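Local coordinates for RE68036p (PDB 1SQH), which is of unknown function but may transfer acyl groups to glycine as an N-acyltransferase, at residues Y201-G213 against A224-M236. Residues are numbered along the deposited sequence; the frame is centred on the assembly and turned at random.
Sequences YLQALVRFNKSLG and AWIFQNDFSGLGM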
loop_
_atom_site.group_PDB
_atom_site.type_symbol
_atom_site.label_atom_id
_atom_site.label_comp_id
_atom_site.label_asym_id
_atom_site.label_seq_id
_atom_site.Cartn_x
_atom_site.Cartn_y
_atom_site.Cartn_z
ATOM N N TYR A 201 6.724 11.677 1.393
ATOM C CA TYR A 201 6.308 10.406 0.797
ATOM C C TYR A 201 5.384 10.773 -0.355
ATOM O O TYR A 201 5.569 10.314 -1.481
ATOM C CB TYR A 201 5.540 9.546 1.807
ATOM C CG TYR A 201 4.831 8.337 1.208
ATOM C CD1 TYR A 201 5.454 7.533 0.252
ATOM C CD2 TYR A 201 3.558 7.959 1.647
ATOM C CE1 TYR A 201 4.830 6.380 -0.248
ATOM C CE2 TYR A 201 2.926 6.806 1.156
ATOM C CZ TYR A 201 3.568 6.023 0.212
ATOM O OH TYR A 201 2.970 4.872 -0.257
ATOM N N LEU A 202 4.395 11.620 -0.070
ATOM C CA LEU A 202 3.458 12.045 -1.107
ATOM C C LEU A 202 4.188 12.685 -2.297
ATOM O O LEU A 202 3.823 12.462 -3.455
ATOM C CB LEU A 202 2.419 13.010 -0.524
ATOM C CG LEU A 202 1.094 12.392 -0.043
ATOM C CD1 LEU A 202 1.366 11.204 0.842
ATOM C CD2 LEU A 202 0.274 13.429 0.714
ATOM N N GLN A 203 5.228 13.466 -2.009
ATOM C CA GLN A 203 6.003 14.114 -3.065
ATOM C C GLN A 203 6.723 13.076 -3.938
ATOM O O GLN A 203 6.880 13.266 -5.154
ATOM C CB GLN A 203 6.996 15.113 -2.452
ATOM C CG GLN A 203 6.440 16.534 -2.374
ATOM C CD GLN A 203 7.208 17.435 -1.420
ATOM O OE1 GLN A 203 8.413 17.273 -1.228
ATOM N NE2 GLN A 203 6.510 18.404 -0.826
ATOM N N ALA A 204 7.149 11.976 -3.320
ATOM C CA ALA A 204 7.816 10.911 -4.066
ATOM C C ALA A 204 6.790 10.222 -4.982
ATOM O O ALA A 204 7.085 9.909 -6.147
ATOM C CB ALA A 204 8.435 9.895 -3.103
ATOM N N LEU A 205 5.586 10.001 -4.448
ATOM C CA LEU A 205 4.504 9.367 -5.197
ATOM C C LEU A 205 4.026 10.175 -6.407
ATOM O O LEU A 205 3.699 9.608 -7.452
ATOM C CB LEU A 205 3.315 9.086 -4.273
ATOM C CG LEU A 205 3.426 7.855 -3.369
ATOM C CD1 LEU A 205 2.245 7.788 -2.405
ATOM C CD2 LEU A 205 3.470 6.611 -4.245
ATOM N N VAL A 206 3.961 11.496 -6.278
ATOM C CA VAL A 206 3.517 12.291 -7.412
ATOM C C VAL A 206 4.598 12.215 -8.477
ATOM O O VAL A 206 4.325 12.356 -9.663
ATOM C CB VAL A 206 3.266 13.772 -7.025
ATOM C CG1 VAL A 206 4.505 14.362 -6.406
ATOM C CG2 VAL A 206 2.868 14.576 -8.263
ATOM N N ARG A 207 5.826 11.952 -8.049
ATOM C CA ARG A 207 6.936 11.875 -8.987
ATOM C C ARG A 207 7.070 10.542 -9.723
ATOM O O ARG A 207 7.189 10.516 -10.956
ATOM C CB ARG A 207 8.260 12.182 -8.276
ATOM C CG ARG A 207 9.460 12.142 -9.210
ATOM C CD ARG A 207 10.769 12.440 -8.505
ATOM N NE ARG A 207 11.885 12.336 -9.442
ATOM C CZ ARG A 207 13.168 12.421 -9.102
ATOM N NH1 ARG A 207 13.510 12.613 -7.834
ATOM N NH2 ARG A 207 14.107 12.320 -10.032
ATOM N N PHE A 208 7.044 9.443 -8.970
ATOM C CA PHE A 208 7.210 8.110 -9.546
ATOM C C PHE A 208 5.970 7.255 -9.770
ATOM O O PHE A 208 6.043 6.215 -10.439
ATOM C CB PHE A 208 8.221 7.346 -8.706
ATOM C CG PHE A 208 9.608 7.870 -8.849
ATOM C CD1 PHE A 208 10.314 7.664 -10.033
ATOM C CD2 PHE A 208 10.195 8.623 -7.841
ATOM C CE1 PHE A 208 11.588 8.201 -10.206
ATOM C CE2 PHE A 208 11.469 9.165 -8.008
ATOM C CZ PHE A 208 12.162 8.953 -9.193
ATOM N N ASN A 209 4.837 7.679 -9.221
ATOM C CA ASN A 209 3.591 6.933 -9.386
ATOM C C ASN A 209 2.599 7.754 -10.200
ATOM O O ASN A 209 2.804 8.955 -10.418
ATOM C CB ASN A 209 2.990 6.613 -8.006
ATOM C CG ASN A 209 3.024 5.121 -7.676
ATOM O OD1 ASN A 209 3.816 4.362 -8.242
ATOM N ND2 ASN A 209 2.169 4.702 -6.751
ATOM N N LYS A 210 1.530 7.118 -10.666
ATOM C CA LYS A 210 0.509 7.860 -11.404
ATOM C C LYS A 210 -0.401 8.540 -10.375
ATOM O O LYS A 210 -0.521 8.077 -9.236
ATOM C CB LYS A 210 -0.325 6.930 -12.297
ATOM C CG LYS A 210 0.442 6.342 -13.476
ATOM C CD LYS A 210 -0.469 5.481 -14.345
ATOM C CE LYS A 210 0.311 4.686 -15.398
ATOM N NZ LYS A 210 0.800 5.508 -16.536
ATOM N N SER A 211 -1.015 9.650 -10.776
ATOM C CA SER A 211 -1.921 10.393 -9.909
ATOM C C SER A 211 -2.900 11.187 -10.774
ATOM O O SER A 211 -2.676 11.364 -11.974
ATOM C CB SER A 211 -1.137 11.344 -9.010
ATOM O OG SER A 211 -0.472 12.323 -9.783
ATOM N N LEU A 212 -3.996 11.643 -10.174
ATOM C CA LEU A 212 -4.986 12.423 -10.904
ATOM C C LEU A 212 -5.637 13.456 -10.005
ATOM O O LEU A 212 -6.019 13.159 -8.875
ATOM C CB LEU A 212 -6.064 11.514 -11.502
ATOM C CG LEU A 212 -5.739 10.741 -12.782
ATOM C CD1 LEU A 212 -6.985 10.002 -13.279
ATOM C CD2 LEU A 212 -5.264 11.705 -13.855
ATOM N N GLY A 213 -5.758 14.674 -10.512
ATOM C CA GLY A 213 -6.375 15.723 -9.732
ATOM C C GLY A 213 -7.468 16.423 -10.513
ATOM O O GLY A 213 -7.420 16.497 -11.746
ATOM N N ALA A 224 -10.177 17.708 -5.795
ATOM C CA ALA A 224 -10.325 16.262 -5.616
ATOM C C ALA A 224 -9.117 15.570 -6.246
ATOM O O ALA A 224 -8.558 16.065 -7.227
ATOM C CB ALA A 224 -11.620 15.776 -6.275
ATOM N N TRP A 225 -8.718 14.428 -5.699
ATOM C CA TRP A 225 -7.548 13.730 -6.227
ATOM C C TRP A 225 -7.540 12.230 -5.923
ATOM O O TRP A 225 -8.275 11.749 -5.060
ATOM C CB TRP A 225 -6.281 14.385 -5.662
ATOM C CG TRP A 225 -6.328 14.512 -4.170
ATOM C CD1 TRP A 225 -6.049 13.538 -3.256
ATOM C CD2 TRP A 225 -6.807 15.636 -3.423
ATOM N NE1 TRP A 225 -6.332 13.981 -1.984
ATOM C CE2 TRP A 225 -6.800 15.265 -2.059
ATOM C CE3 TRP A 225 -7.248 16.919 -3.775
ATOM C CZ2 TRP A 225 -7.221 16.135 -1.044
ATOM C CZ3 TRP A 225 -7.669 17.785 -2.765
ATOM C CH2 TRP A 225 -7.651 17.385 -1.415
ATOM N N ILE A 226 -6.693 11.501 -6.643
ATOM C CA ILE A 226 -6.567 10.063 -6.473
ATOM C C ILE A 226 -5.119 9.703 -6.823
ATOM O O ILE A 226 -4.521 10.297 -7.721
ATOM C CB ILE A 226 -7.591 9.324 -7.390
ATOM C CG1 ILE A 226 -7.852 7.904 -6.877
ATOM C CG2 ILE A 226 -7.084 9.286 -8.825
ATOM C CD1 ILE A 226 -6.797 6.923 -7.261
ATOM N N PHE A 227 -4.550 8.748 -6.095
ATOM C CA PHE A 227 -3.162 8.335 -6.314
ATOM C C PHE A 227 -3.052 6.872 -6.698
ATOM O O PHE A 227 -4.007 6.106 -6.540
ATOM C CB PHE A 227 -2.342 8.458 -5.027
ATOM C CG PHE A 227 -1.890 9.835 -4.701
ATOM C CD1 PHE A 227 -2.744 10.735 -4.069
ATOM C CD2 PHE A 227 -0.573 10.218 -4.970
ATOM C CE1 PHE A 227 -2.293 12.001 -3.700
ATOM C CE2 PHE A 227 -0.106 11.483 -4.611
ATOM C CZ PHE A 227 -0.964 12.378 -3.972
ATOM N N GLN A 228 -1.874 6.489 -7.193
ATOM C CA GLN A 228 -1.605 5.084 -7.462
ATOM C C GLN A 228 -0.972 4.757 -6.109
ATOM O O GLN A 228 -0.273 5.601 -5.556
ATOM C CB GLN A 228 -0.564 4.894 -8.565
ATOM C CG GLN A 228 -0.322 3.414 -8.877
ATOM C CD GLN A 228 0.496 3.198 -10.135
ATOM O OE1 GLN A 228 0.450 2.124 -10.739
ATOM N NE2 GLN A 228 1.252 4.209 -10.530
ATOM N N ASN A 229 -1.194 3.565 -5.566
ATOM C CA ASN A 229 -0.636 3.269 -4.246
ATOM C C ASN A 229 0.552 2.312 -4.211
ATOM O O ASN A 229 1.125 1.977 -5.252
ATOM C CB ASN A 229 -1.749 2.767 -3.314
ATOM C CG ASN A 229 -2.230 1.379 -3.665
ATOM O OD1 ASN A 229 -1.780 0.770 -4.636
ATOM N ND2 ASN A 229 -3.150 0.861 -2.862
ATOM N N ASP A 230 0.926 1.874 -3.009
ATOM C CA ASP A 230 2.065 0.979 -2.867
ATOM C C ASP A 230 1.775 -0.475 -3.247
ATOM O O ASP A 230 2.566 -1.380 -2.963
ATOM C CB ASP A 230 2.665 1.080 -1.451
ATOM C CG ASP A 230 1.607 1.065 -0.342
ATOM O OD1 ASP A 230 0.391 1.120 -0.635
ATOM O OD2 ASP A 230 2.009 1.008 0.844
ATOM N N PHE A 231 0.636 -0.685 -3.900
ATOM C CA PHE A 231 0.244 -2.002 -4.386
ATOM C C PHE A 231 -0.067 -1.827 -5.877
ATOM O O PHE A 231 -0.659 -2.705 -6.514
ATOM C CB PHE A 231 -1.006 -2.529 -3.662
ATOM C CG PHE A 231 -0.738 -3.027 -2.266
ATOM C CD1 PHE A 231 -0.760 -2.151 -1.182
ATOM C CD2 PHE A 231 -0.447 -4.377 -2.043
ATOM C CE1 PHE A 231 -0.495 -2.608 0.118
ATOM C CE2 PHE A 231 -0.175 -4.853 -0.756
ATOM C CZ PHE A 231 -0.202 -3.965 0.334
ATOM N N SER A 232 0.347 -0.675 -6.409
ATOM C CA SER A 232 0.146 -0.305 -7.813
ATOM C C SER A 232 -1.322 -0.163 -8.153
ATOM O O SER A 232 -1.697 -0.092 -9.328
ATOM C CB SER A 232 0.795 -1.329 -8.748
ATOM O OG SER A 232 2.202 -1.294 -8.611
ATOM N N GLY A 233 -2.147 -0.117 -7.109
ATOM C CA GLY A 233 -3.581 0.035 -7.272
ATOM C C GLY A 233 -4.010 1.452 -6.933
ATOM O O GLY A 233 -3.221 2.386 -7.048
ATOM N N LEU A 234 -5.254 1.613 -6.496
ATOM C CA LEU A 234 -5.790 2.933 -6.156
ATOM C C LEU A 234 -5.639 3.264 -4.686
ATOM O O LEU A 234 -5.739 2.383 -3.835
ATOM C CB LEU A 234 -7.280 3.023 -6.508
ATOM C CG LEU A 234 -7.769 3.408 -7.908
ATOM C CD1 LEU A 234 -6.948 2.722 -8.979
ATOM C CD2 LEU A 234 -9.251 3.044 -8.023
ATOM N N GLY A 235 -5.426 4.544 -4.396
ATOM C CA GLY A 235 -5.302 4.968 -3.013
ATOM C C GLY A 235 -5.484 6.464 -2.776
ATOM O O GLY A 235 -5.465 7.267 -3.710
HETATM N N MSE A 236 -5.668 6.818 -1.505
HETATM C CA MSE A 236 -5.822 8.201 -1.069
HETATM C C MSE A 236 -6.831 9.032 -1.847
HETATM O O MSE A 236 -6.605 10.222 -2.100
HETATM C CB MSE A 236 -4.462 8.893 -1.108
HETATM C CG MSE A 236 -3.467 8.313 -0.132
HETATM SE SE MSE A 236 -1.671 8.419 -0.810
HETATM C CE MSE A 236 -1.705 6.752 -1.829
#
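Trp225 lies beside Gly213 as a non-hydrogen-bonded antiparallel pair, its CA-H directed at Leu212 O. At the next pair, Leu212 and Ile226 exchange two backbone hydrogen bonds, Leu212 N to Ile226 O at 2.8 Å and Ile226 N to Leu212 O. On that face of the sheet, Ile226 CG2 packs against Leu212 CB at 3.6 Å, and helix 248-263 covers both. Phe227 turns to the other face, under helix 199-208. With its CG anti to the carbonyl carbon (chi1 -79°), the ring reaches the helix, where CD2 meets Leu205 CB at 4.1 Å, CZ approaches Leu202 CG, and the edge is turned to Val206 N. Gln228 N donates to Lys210 O, closing the ladder. Asn209, the first residue to depart from helical geometry, reaches from the helix end to the strand end. Its ND2 gives a weak bond to Gln228 O at 2.9 Å and a second to Asn229 O at 3.3 Å; Asn229 O lies in the Asn209 amide plane, although the donor sits well above the carbonyl plane. Ser232 N reaches this same oxygen from the opposite face, while Asn209 OD1 is held by Trp45 of helix 34-51. An alanine in place of Asn209 would probably leave Asn229 O with Ser232 N alone from this pair of donors and Trp45 NE1 without its acceptor. Asn229 OD1 takes Phe231 N in an Asx turn and also Gly233 N, pinning the bend that leads to strand 234-239. Past the bend, selenomethionine Met236 brings CE to 4.1 Å from Leu205 CD1, extending the apolar layer around Phe227. Helix 201-208 packed across the antiparallel hairpin, its axis 78° from that of strand 224-228, is consistent with the alpha/beta layering of the GNAT acetyltransferase fold.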